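Local coordinates for 35 kDa hemin binding protein (Porphyromonas gingivalis, PDB 5Y1A) that probably binds hemin and carries a thioredoxin domain and, as a cargo of the type IX secretion system, immunoglobulin-like domains essential for its stability during secretion, at residues Val38-Phe43 / Pro108-Arg114; Phe77-Asn81 / Val91-Ile96; Asp99-Pro105 / Glu116-Leu122. All blocks are in the same frame, centred on the assembly; numbering follows the deposited sequence. Where two conformers were deposited one is given.

How the contacts relate
All three contacts lie in the thioredoxin domain. Contact 1 is buried in the sheet: strand 34-44 pairs with strand 109-112 by backbone bonds, with a salt bridge from R114 just after it. Contact 2 is also largely buried, but it sets helix 89-102 against strand 73-79 with apolar side chains and no hydrogen bond across. Contact 3 lies nearer the surface, where the end of the same helix meets the loop after strand 109-112 through carbonyls, a lysine and one leucine. A V78 N to V42 O bond joins neighbouring strands 73-79 and 34-44. F95 touches F43 of contact 1 and I104 of contact 3. E116 bonds S111, and L122 bonds F110.

Contact 1 (Val38-Phe43 / Pro108-Arg114); sequences VVLEVF and PTFSVCR
The F43 ring has the carbonyl oxygen E41 O over one face, toward the rim, and T109 OG1 at its edge near the ring plane. The contact is the antiparallel pairing of two strands in the mixed sheet of the thioredoxin fold. T109 OG1 is 3.5 Å from F43 CD2 and is hydrogen-bonded to the backbone of G106. Two more flat groups, the E41 carboxylate and the R114 guanidinium, lie nearly coplanar, 16° apart. In this salt bridge R114 NE bonds E41 OE1 and R114 NH2 bonds E41 OE2 at 2.8 Å, both in the guanidinium plane. Both oxygens use their syn lone pairs. E41 OE2 is also bonded to Y183 OH.

P108, after a cis peptide bond, is the cis-proline of that fold, and its side chain touches C51 of what is probably a thioredoxin-type CxxC motif. E41 and S111 form a hydrogen-bonded pair, with E41 N to S111 O 3.0 Å and S111 N to E41 O 2.9 Å. F43 N bonds T109 O at 2.8 Å.

L40, V42, F110 and V112 lie on the face toward helix 51-63. L40 CD2 packs 3.9 Å from V112 CG2 and 4.0 Å from F110 CE1. Beyond the last bridge, C113 N bonds V39 O. A water donates to E41 OE1 and S111 O and accepts from R114 N at 3.0 Å.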
loop_
_atom_site.group_PDB
_atom_site.type_symbol
_atom_site.label_atom_id
_atom_site.label_comp_id
_atom_site.label_asym_id
_atom_site.label_seq_id
_atom_site.Cartn_x
_atom_site.Cartn_y
_atom_site.Cartn_z
ATOM N N VAL A 38 -2.706 -15.583 0.376
ATOM C CA VAL A 38 -1.295 -15.727 0.693
ATOM C C VAL A 38 -0.612 -14.395 0.455
ATOM O O VAL A 38 -0.821 -13.776 -0.574
ATOM C CB VAL A 38 -0.647 -16.834 -0.167
ATOM C CG1 VAL A 38 0.920 -16.686 -0.163
ATOM C CG2 VAL A 38 -1.007 -18.197 0.378
ATOM N N VAL A 39 0.187 -13.960 1.428
ATOM C CA VAL A 39 1.053 -12.784 1.291
ATOM C C VAL A 39 2.491 -13.237 1.055
ATOM O O VAL A 39 2.984 -14.134 1.733
ATOM C CB VAL A 39 0.974 -11.904 2.591
ATOM C CG1 VAL A 39 2.016 -10.774 2.577
ATOM C CG2 VAL A 39 -0.438 -11.351 2.770
ATOM N N LEU A 40 3.153 -12.631 0.073
ATOM C CA LEU A 40 4.586 -12.844 -0.139
ATOM C C LEU A 40 5.263 -11.533 0.204
ATOM O O LEU A 40 4.772 -10.477 -0.205
ATOM C CB LEU A 40 4.875 -13.223 -1.600
ATOM C CG LEU A 40 4.085 -14.417 -2.176
ATOM C CD1 LEU A 40 4.568 -14.723 -3.601
ATOM C CD2 LEU A 40 4.242 -15.644 -1.269
ATOM N N GLU A 41 6.326 -11.588 1.014
ATOM C CA GLU A 41 7.198 -10.417 1.240
ATOM C C GLU A 41 8.531 -10.719 0.590
ATOM O O GLU A 41 9.205 -11.670 0.971
ATOM C CB GLU A 41 7.311 -10.090 2.755
ATOM C CG GLU A 41 5.954 -9.579 3.284
ATOM C CD GLU A 41 5.898 -9.500 4.794
ATOM O OE1 GLU A 41 6.082 -10.560 5.416
ATOM O OE2 GLU A 41 5.682 -8.388 5.342
ATOM N N VAL A 42 8.868 -9.934 -0.440
ATOM C CA VAL A 42 10.092 -10.121 -1.200
ATOM C C VAL A 42 11.109 -9.037 -0.866
ATOM O O VAL A 42 10.788 -7.839 -0.842
ATOM C CB VAL A 42 9.826 -10.047 -2.710
ATOM C CG1 VAL A 42 11.139 -10.412 -3.509
ATOM C CG2 VAL A 42 8.618 -10.931 -3.051
ATOM N N PHE A 43 12.351 -9.466 -0.650
ATOM C CA PHE A 43 13.417 -8.561 -0.190
ATOM C C PHE A 43 14.369 -8.255 -1.333
ATOM O O PHE A 43 14.938 -9.154 -1.943
ATOM C CB PHE A 43 14.101 -9.199 1.028
ATOM C CG PHE A 43 13.104 -9.677 2.031
ATOM C CD1 PHE A 43 12.215 -8.775 2.629
ATOM C CD2 PHE A 43 12.986 -11.037 2.334
ATOM C CE1 PHE A 43 11.206 -9.248 3.503
ATOM C CE2 PHE A 43 11.989 -11.504 3.219
ATOM C CZ PHE A 43 11.122 -10.609 3.808
ATOM N N PRO A 108 17.915 -11.550 -4.094
ATOM C CA PRO A 108 16.534 -11.440 -3.632
ATOM C C PRO A 108 16.163 -12.701 -2.848
ATOM O O PRO A 108 16.590 -13.807 -3.204
ATOM C CB PRO A 108 15.728 -11.357 -4.942
ATOM C CG PRO A 108 16.559 -12.190 -5.920
ATOM C CD PRO A 108 17.998 -12.033 -5.495
ATOM N N THR A 109 15.361 -12.526 -1.809
ATOM C CA THR A 109 14.818 -13.623 -1.037
ATOM C C THR A 109 13.357 -13.277 -0.769
ATOM O O THR A 109 12.898 -12.179 -1.094
ATOM C CB THR A 109 15.598 -13.825 0.325
ATOM O OG1 THR A 109 15.842 -12.553 0.944
ATOM C CG2 THR A 109 16.928 -14.539 0.108
ATOM N N PHE A 110 12.604 -14.227 -0.218
ATOM C CA PHE A 110 11.203 -13.956 0.093
ATOM C C PHE A 110 10.692 -14.837 1.205
ATOM O O PHE A 110 11.267 -15.888 1.495
ATOM C CB PHE A 110 10.273 -14.020 -1.140
ATOM C CG PHE A 110 9.757 -15.426 -1.531
ATOM C CD1 PHE A 110 8.421 -15.572 -1.944
ATOM C CD2 PHE A 110 10.583 -16.551 -1.533
ATOM C CE1 PHE A 110 7.916 -16.818 -2.348
ATOM C CE2 PHE A 110 10.067 -17.825 -1.933
ATOM C CZ PHE A 110 8.747 -17.929 -2.359
ATOM N N SER A 111 9.605 -14.368 1.803
ATOM C CA SER A 111 8.910 -15.073 2.871
ATOM C C SER A 111 7.453 -15.319 2.454
ATOM O O SER A 111 6.773 -14.388 1.962
ATOM C CB SER A 111 8.939 -14.212 4.128
ATOM O OG SER A 111 8.102 -14.761 5.123
ATOM N N VAL A 112 6.986 -16.552 2.681
ATOM C CA VAL A 112 5.586 -16.919 2.440
ATOM C C VAL A 112 4.802 -16.840 3.755
ATOM O O VAL A 112 5.005 -17.666 4.654
ATOM C CB VAL A 112 5.448 -18.348 1.821
ATOM C CG1 VAL A 112 3.973 -18.627 1.514
ATOM C CG2 VAL A 112 6.255 -18.422 0.520
ATOM N N CYS A 113 3.953 -15.815 3.871
ATOM C CA CYS A 113 3.124 -15.598 5.053
ATOM C C CYS A 113 3.933 -15.624 6.359
ATOM O O CYS A 113 3.405 -16.064 7.380
ATOM C CB CYS A 113 2.006 -16.655 5.147
ATOM S SG CYS A 113 0.870 -16.663 3.732
ATOM N N ARG A 114 5.197 -15.174 6.319
ATOM C CA ARG A 114 6.098 -15.220 7.491
ATOM C C ARG A 114 6.088 -16.565 8.196
ATOM O O ARG A 114 6.185 -16.644 9.434
ATOM C CB ARG A 114 5.727 -14.109 8.497
ATOM C CG ARG A 114 5.745 -12.692 7.841
ATOM C CD ARG A 114 5.276 -11.635 8.835
ATOM N NE ARG A 114 5.289 -10.317 8.189
ATOM C CZ ARG A 114 4.974 -9.172 8.789
ATOM N NH1 ARG A 114 4.577 -9.153 10.078
ATOM N NH2 ARG A 114 5.033 -8.038 8.094
HETATM O O HOH W 1 5.405 -13.003 4.211
#

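Contact 2 (Phe77-Asn81 / Val91-Ile96); sequences FVHYN and VGQLFI
Y80 and F95 form an offset stack, with ring centroids 4.5 Å apart and planes 21° from parallel. Y80 follows the end of strand 73-79, and F95 is on helix 89-102. The strand and helix segments run at 104° to each other, with the helix lying across one face of the thioredoxin sheet.

The Y80 side chain can be followed outward. Its CB sits over the face of the F95 ring in a CH-pi contact, 3.9 Å from the centroid. Its CG is anti to the backbone N (chi1 -164°), which carries the ring across the helix, over F95 and past G92 to I96. Y80 CG lies 3.4 Å from F95 CD2. Y80 CD1 meets F95 CB and F95 CD2; Y80 CD2 meets F95 CD2 and F95 CE2. Farther out, Y80 CE1 comes 3.7 Å from G92 O. The tip, Y80 OH, rests against I96 CG1 and I96 CD1. The face of the Y80 ring turned from F95 is met by N81 OD1, toward the rim.

V78 fills the inner part of the contact. Its CG1 lies near the edge of the F95 ring and 3.9 Å from F95 CB. Its CG2 reaches L94 CD2 at 4.0 Å. V91 CG1 packs 3.6 Å from H79 O. The H79 ring turns to other partners, and its ND1 bonds D82.

No hydrogen bond crosses between the segments. H79 O is buried here without a polar partner. With no such bond to fix direction, the helix is set on the strand mainly by shape, through the Y80/F95 stack and the V78 methyls.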
loop_
_atom_site.group_PDB
_atom_site.type_symbol
_atom_site.label_atom_id
_atom_site.label_comp_id
_atom_site.label_asym_id
_atom_site.label_seq_id
_atom_site.Cartn_x
_atom_site.Cartn_y
_atom_site.Cartn_z
ATOM N N PHE A 77 7.016 -6.093 -2.268
ATOM C CA PHE A 77 8.471 -5.979 -2.408
ATOM C C PHE A 77 8.930 -4.928 -1.420
ATOM O O PHE A 77 8.430 -3.798 -1.436
ATOM C CB PHE A 77 8.873 -5.593 -3.833
ATOM C CG PHE A 77 8.690 -6.716 -4.822
ATOM C CD1 PHE A 77 9.797 -7.442 -5.285
ATOM C CD2 PHE A 77 7.406 -7.065 -5.271
ATOM C CE1 PHE A 77 9.634 -8.533 -6.172
ATOM C CE2 PHE A 77 7.227 -8.130 -6.172
ATOM C CZ PHE A 77 8.338 -8.873 -6.626
ATOM N N VAL A 78 9.898 -5.307 -0.580
ATOM C CA VAL A 78 10.392 -4.461 0.507
ATOM C C VAL A 78 11.836 -4.126 0.170
ATOM O O VAL A 78 12.673 -5.024 0.038
ATOM C CB VAL A 78 10.363 -5.215 1.856
ATOM C CG1 VAL A 78 10.960 -4.342 2.958
ATOM C CG2 VAL A 78 8.918 -5.640 2.238
ATOM N N HIS A 79 12.113 -2.839 -0.004
ATOM C CA HIS A 79 13.440 -2.391 -0.425
ATOM C C HIS A 79 14.349 -2.087 0.752
ATOM O O HIS A 79 13.874 -1.626 1.782
ATOM C CB HIS A 79 13.295 -1.153 -1.295
ATOM C CG HIS A 79 12.953 -1.468 -2.718
ATOM N ND1 HIS A 79 13.867 -1.358 -3.739
ATOM C CD2 HIS A 79 11.817 -1.951 -3.277
ATOM C CE1 HIS A 79 13.305 -1.736 -4.874
ATOM N NE2 HIS A 79 12.065 -2.109 -4.622
ATOM N N TYR A 80 15.653 -2.331 0.589
ATOM C CA TYR A 80 16.609 -1.937 1.616
ATOM C C TYR A 80 17.914 -1.390 1.063
ATOM O O TYR A 80 18.430 -1.870 0.038
ATOM C CB TYR A 80 16.885 -3.087 2.587
ATOM C CG TYR A 80 17.545 -2.628 3.874
ATOM C CD1 TYR A 80 16.857 -1.785 4.742
ATOM C CD2 TYR A 80 18.826 -3.058 4.236
ATOM C CE1 TYR A 80 17.403 -1.351 5.922
ATOM C CE2 TYR A 80 19.410 -2.609 5.467
ATOM C CZ TYR A 80 18.659 -1.759 6.288
ATOM O OH TYR A 80 19.098 -1.263 7.499
ATOM N N ASN A 81 18.473 -0.400 1.769
ATOM C CA ASN A 81 19.772 0.187 1.366
ATOM C C ASN A 81 19.782 0.694 -0.076
ATOM O O ASN A 81 20.720 0.436 -0.841
ATOM C CB ASN A 81 20.950 -0.759 1.629
ATOM C CG ASN A 81 21.343 -0.809 3.099
ATOM O OD1 ASN A 81 20.830 -0.036 3.899
ATOM N ND2 ASN A 81 22.231 -1.738 3.458
ATOM N N VAL A 91 10.103 2.259 5.244
ATOM C CA VAL A 91 10.329 1.007 4.491
ATOM C C VAL A 91 11.622 0.304 4.975
ATOM O O VAL A 91 11.639 -0.916 5.171
ATOM C CB VAL A 91 10.334 1.218 2.935
ATOM C CG1 VAL A 91 10.665 -0.099 2.209
ATOM C CG2 VAL A 91 8.990 1.787 2.426
ATOM N N GLY A 92 12.701 1.071 5.200
ATOM C CA GLY A 92 13.893 0.520 5.867
ATOM C C GLY A 92 13.598 -0.068 7.240
ATOM O O GLY A 92 14.113 -1.146 7.594
ATOM N N GLN A 93 12.763 0.626 8.012
ATOM C CA GLN A 93 12.365 0.159 9.350
ATOM C C GLN A 93 11.615 -1.155 9.268
ATOM O O GLN A 93 11.830 -2.063 10.097
ATOM C CB GLN A 93 11.498 1.195 10.074
ATOM C CG GLN A 93 12.260 2.410 10.596
ATOM C CD GLN A 93 13.476 2.036 11.418
ATOM O OE1 GLN A 93 13.371 1.342 12.437
ATOM N NE2 GLN A 93 14.638 2.513 10.993
ATOM N N LEU A 94 10.722 -1.254 8.273
ATOM C CA LEU A 94 9.985 -2.509 8.035
ATOM C C LEU A 94 10.968 -3.655 7.727
ATOM O O LEU A 94 10.851 -4.754 8.308
ATOM C CB LEU A 94 8.999 -2.337 6.888
ATOM C CG LEU A 94 8.250 -3.613 6.481
ATOM C CD1 LEU A 94 7.314 -4.097 7.580
ATOM C CD2 LEU A 94 7.461 -3.336 5.180
ATOM N N PHE A 95 11.921 -3.393 6.835
ATOM C CA PHE A 95 12.941 -4.391 6.512
ATOM C C PHE A 95 13.701 -4.844 7.760
ATOM O O PHE A 95 13.834 -6.042 8.014
ATOM C CB PHE A 95 13.936 -3.923 5.443
ATOM C CG PHE A 95 14.944 -4.979 5.136
ATOM C CD1 PHE A 95 14.649 -5.992 4.236
ATOM C CD2 PHE A 95 16.128 -5.043 5.864
ATOM C CE1 PHE A 95 15.581 -7.052 4.021
ATOM C CE2 PHE A 95 17.069 -6.078 5.653
ATOM C CZ PHE A 95 16.781 -7.083 4.742
ATOM N N ILE A 96 14.198 -3.892 8.533
ATOM C CA ILE A 96 14.938 -4.212 9.770
ATOM C C ILE A 96 14.140 -5.130 10.708
ATOM O O ILE A 96 14.698 -6.062 11.293
ATOM C CB ILE A 96 15.344 -2.891 10.483
ATOM C CG1 ILE A 96 16.446 -2.217 9.651
ATOM C CG2 ILE A 96 15.758 -3.126 11.972
ATOM C CD1 ILE A 96 16.718 -0.756 10.059
#

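Contact 3 (Asp99-Pro105 / Glu116-Leu122); sequences DQTLGIP and EKKGENL
K118 NZ donates to Q100 O at 2.7 Å, the shortest polar bond between the segments. It comes in 25° from the carbonyl plane. The lysine gets there with a fully extended side chain: its CG is anti to the backbone N (chi1 -168°) and no later torsion bends it. Along the way its CB passes 3.5 Å from T101 O, and its CE lies 3.2 Å from Q100 O. The aliphatic part of K118 thus runs across the carbonyl end of helix 89-102.

A second bond across the contact runs from G119 N to L102 O, 3.2 Å, with the donor well above the carbonyl plane. K118 CA-H points to the same oxygen. G119 belongs to a type II turn from K117 to E120, and its positive phi suits that place. G103 has positive phi where the chain leaves the helix. Its N bonds D99 O, and D99 OD1 then takes I104 N at 2.9 Å, nearly along the C-O axis. A water close to both G103 O and E120 O probably links the segments.

The apolar side is led by L122. Its CD1 lies 4.1 Å from I104 CG1, with L102 CB and P105 CD close by. L122 CD1 also lies against the carbonyl G103 O, at 3.7 Å. L102 CD2 comes 3.5 Å from E116 O, which is bonded by H261.

The contact joins the C-terminal end of helix 89-102 to the loop between strand 109-112 and helix 127-138. L102 and I104 also pack on F43 of strand 34-44.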
loop_
_atom_site.group_PDB
_atom_site.type_symbol
_atom_site.label_atom_id
_atom_site.label_comp_id
_atom_site.label_asym_id
_atom_site.label_seq_id
_atom_site.Cartn_x
_atom_site.Cartn_y
_atom_site.Cartn_z
ATOM N N ASP A 99 13.876 -8.551 9.069
ATOM C CA ASP A 99 15.191 -9.185 9.261
ATOM C C ASP A 99 15.352 -9.766 10.689
ATOM O O ASP A 99 15.742 -10.927 10.866
ATOM C CB ASP A 99 16.295 -8.172 8.942
ATOM C CG ASP A 99 17.694 -8.791 8.905
ATOM O OD1 ASP A 99 17.852 -10.031 8.665
ATOM O OD2 ASP A 99 18.656 -8.005 9.122
ATOM N N GLN A 100 15.029 -8.972 11.699
ATOM C CA GLN A 100 15.037 -9.461 13.077
ATOM C C GLN A 100 14.192 -10.743 13.238
ATOM O O GLN A 100 14.598 -11.689 13.919
ATOM C CB GLN A 100 14.564 -8.367 14.035
ATOM C CG GLN A 100 14.682 -8.770 15.527
ATOM C CD GLN A 100 16.102 -9.202 15.925
ATOM O OE1 GLN A 100 17.088 -8.522 15.597
ATOM N NE2 GLN A 100 16.210 -10.332 16.642
ATOM N N THR A 101 13.049 -10.788 12.577
ATOM C CA THR A 101 12.133 -11.905 12.679
ATOM C C THR A 101 12.542 -13.140 11.881
ATOM O O THR A 101 12.489 -14.286 12.391
ATOM C CB THR A 101 10.704 -11.418 12.268
ATOM O OG1 THR A 101 10.311 -10.406 13.192
ATOM C CG2 THR A 101 9.667 -12.570 12.292
ATOM N N LEU A 102 12.979 -12.915 10.648
ATOM C CA LEU A 102 13.158 -14.010 9.696
ATOM C C LEU A 102 14.615 -14.388 9.394
ATOM O O LEU A 102 14.911 -15.546 9.012
ATOM C CB LEU A 102 12.433 -13.670 8.382
ATOM C CG LEU A 102 10.939 -13.387 8.475
ATOM C CD1 LEU A 102 10.508 -12.734 7.156
ATOM C CD2 LEU A 102 10.191 -14.711 8.680
ATOM N N GLY A 103 15.522 -13.422 9.566
ATOM C CA GLY A 103 16.937 -13.645 9.275
ATOM C C GLY A 103 17.140 -13.659 7.760
ATOM O O GLY A 103 17.279 -14.723 7.162
ATOM N N ILE A 104 17.169 -12.470 7.165
ATOM C CA ILE A 104 17.263 -12.285 5.701
ATOM C C ILE A 104 18.728 -12.151 5.310
ATOM O O ILE A 104 19.343 -11.132 5.569
ATOM C CB ILE A 104 16.470 -11.004 5.277
ATOM C CG1 ILE A 104 15.007 -11.177 5.712
ATOM C CG2 ILE A 104 16.596 -10.748 3.740
ATOM C CD1 ILE A 104 14.161 -9.891 5.706
ATOM N N PRO A 105 19.275 -13.192 4.667
ATOM C CA PRO A 105 20.731 -13.301 4.474
ATOM C C PRO A 105 21.294 -12.535 3.264
ATOM O O PRO A 105 22.490 -12.276 3.220
ATOM C CB PRO A 105 20.926 -14.803 4.273
ATOM C CG PRO A 105 19.653 -15.276 3.596
ATOM C CD PRO A 105 18.544 -14.371 4.144
ATOM N N GLU A 116 8.242 -19.008 7.853
ATOM C CA GLU A 116 9.598 -19.507 8.139
ATOM C C GLU A 116 10.084 -19.133 9.536
ATOM O O GLU A 116 9.942 -17.975 9.960
ATOM C CB GLU A 116 10.594 -19.008 7.084
ATOM C CG GLU A 116 10.183 -19.317 5.613
ATOM C CD GLU A 116 9.200 -18.272 5.014
ATOM O OE1 GLU A 116 8.847 -17.300 5.720
ATOM O OE2 GLU A 116 8.793 -18.414 3.830
ATOM N N LYS A 117 10.704 -20.095 10.226
ATOM C CA LYS A 117 11.444 -19.774 11.466
ATOM C C LYS A 117 12.730 -19.063 11.087
ATOM O O LYS A 117 13.234 -19.256 9.994
ATOM C CB LYS A 117 11.768 -21.050 12.276
ATOM C CG LYS A 117 10.515 -21.802 12.680
ATOM C CD LYS A 117 10.601 -22.401 14.072
ATOM C CE LYS A 117 9.270 -23.034 14.441
ATOM N NZ LYS A 117 8.105 -22.402 13.725
ATOM N N LYS A 118 13.264 -18.255 11.991
ATOM C CA LYS A 118 14.481 -17.500 11.723
ATOM C C LYS A 118 15.573 -18.460 11.309
ATOM O O LYS A 118 15.801 -19.457 11.982
ATOM C CB LYS A 118 14.936 -16.728 12.957
ATOM C CG LYS A 118 16.016 -15.714 12.620
ATOM C CD LYS A 118 16.177 -14.695 13.734
ATOM C CE LYS A 118 17.110 -13.577 13.287
ATOM N NZ LYS A 118 17.190 -12.506 14.298
ATOM N N GLY A 119 16.219 -18.164 10.186
ATOM C CA GLY A 119 17.362 -18.963 9.735
ATOM C C GLY A 119 16.970 -20.054 8.751
ATOM O O GLY A 119 17.835 -20.770 8.251
ATOM N N GLU A 120 15.669 -20.158 8.488
ATOM C CA GLU A 120 15.125 -21.127 7.544
ATOM C C GLU A 120 15.399 -20.663 6.122
ATOM O O GLU A 120 16.086 -19.648 5.891
ATOM C CB GLU A 120 13.621 -21.340 7.789
ATOM C CG GLU A 120 12.962 -22.489 7.009
ATOM C CD GLU A 120 11.489 -22.713 7.364
ATOM O OE1 GLU A 120 11.107 -22.568 8.550
ATOM O OE2 GLU A 120 10.706 -23.059 6.451
ATOM N N ASN A 121 14.847 -21.414 5.174
ATOM C CA ASN A 121 15.111 -21.217 3.760
ATOM C C ASN A 121 14.273 -20.043 3.259
ATOM O O ASN A 121 13.034 -20.116 3.355
ATOM C CB ASN A 121 14.731 -22.525 3.031
ATOM C CG ASN A 121 14.997 -22.490 1.534
ATOM O OD1 ASN A 121 14.344 -21.768 0.784
ATOM N ND2 ASN A 121 15.930 -23.324 1.088
ATOM N N LEU A 122 14.907 -18.966 2.758
ATOM C CA LEU A 122 14.095 -17.911 2.105
ATOM C C LEU A 122 14.375 -17.787 0.595
ATOM O O LEU A 122 14.126 -16.730 -0.029
ATOM C CB LEU A 122 14.288 -16.557 2.819
ATOM C CG LEU A 122 13.971 -16.514 4.325
ATOM C CD1 LEU A 122 14.379 -15.162 4.946
ATOM C CD2 LEU A 122 12.494 -16.769 4.598
HETATM O O HOH W 2 16.664 -17.308 7.227
#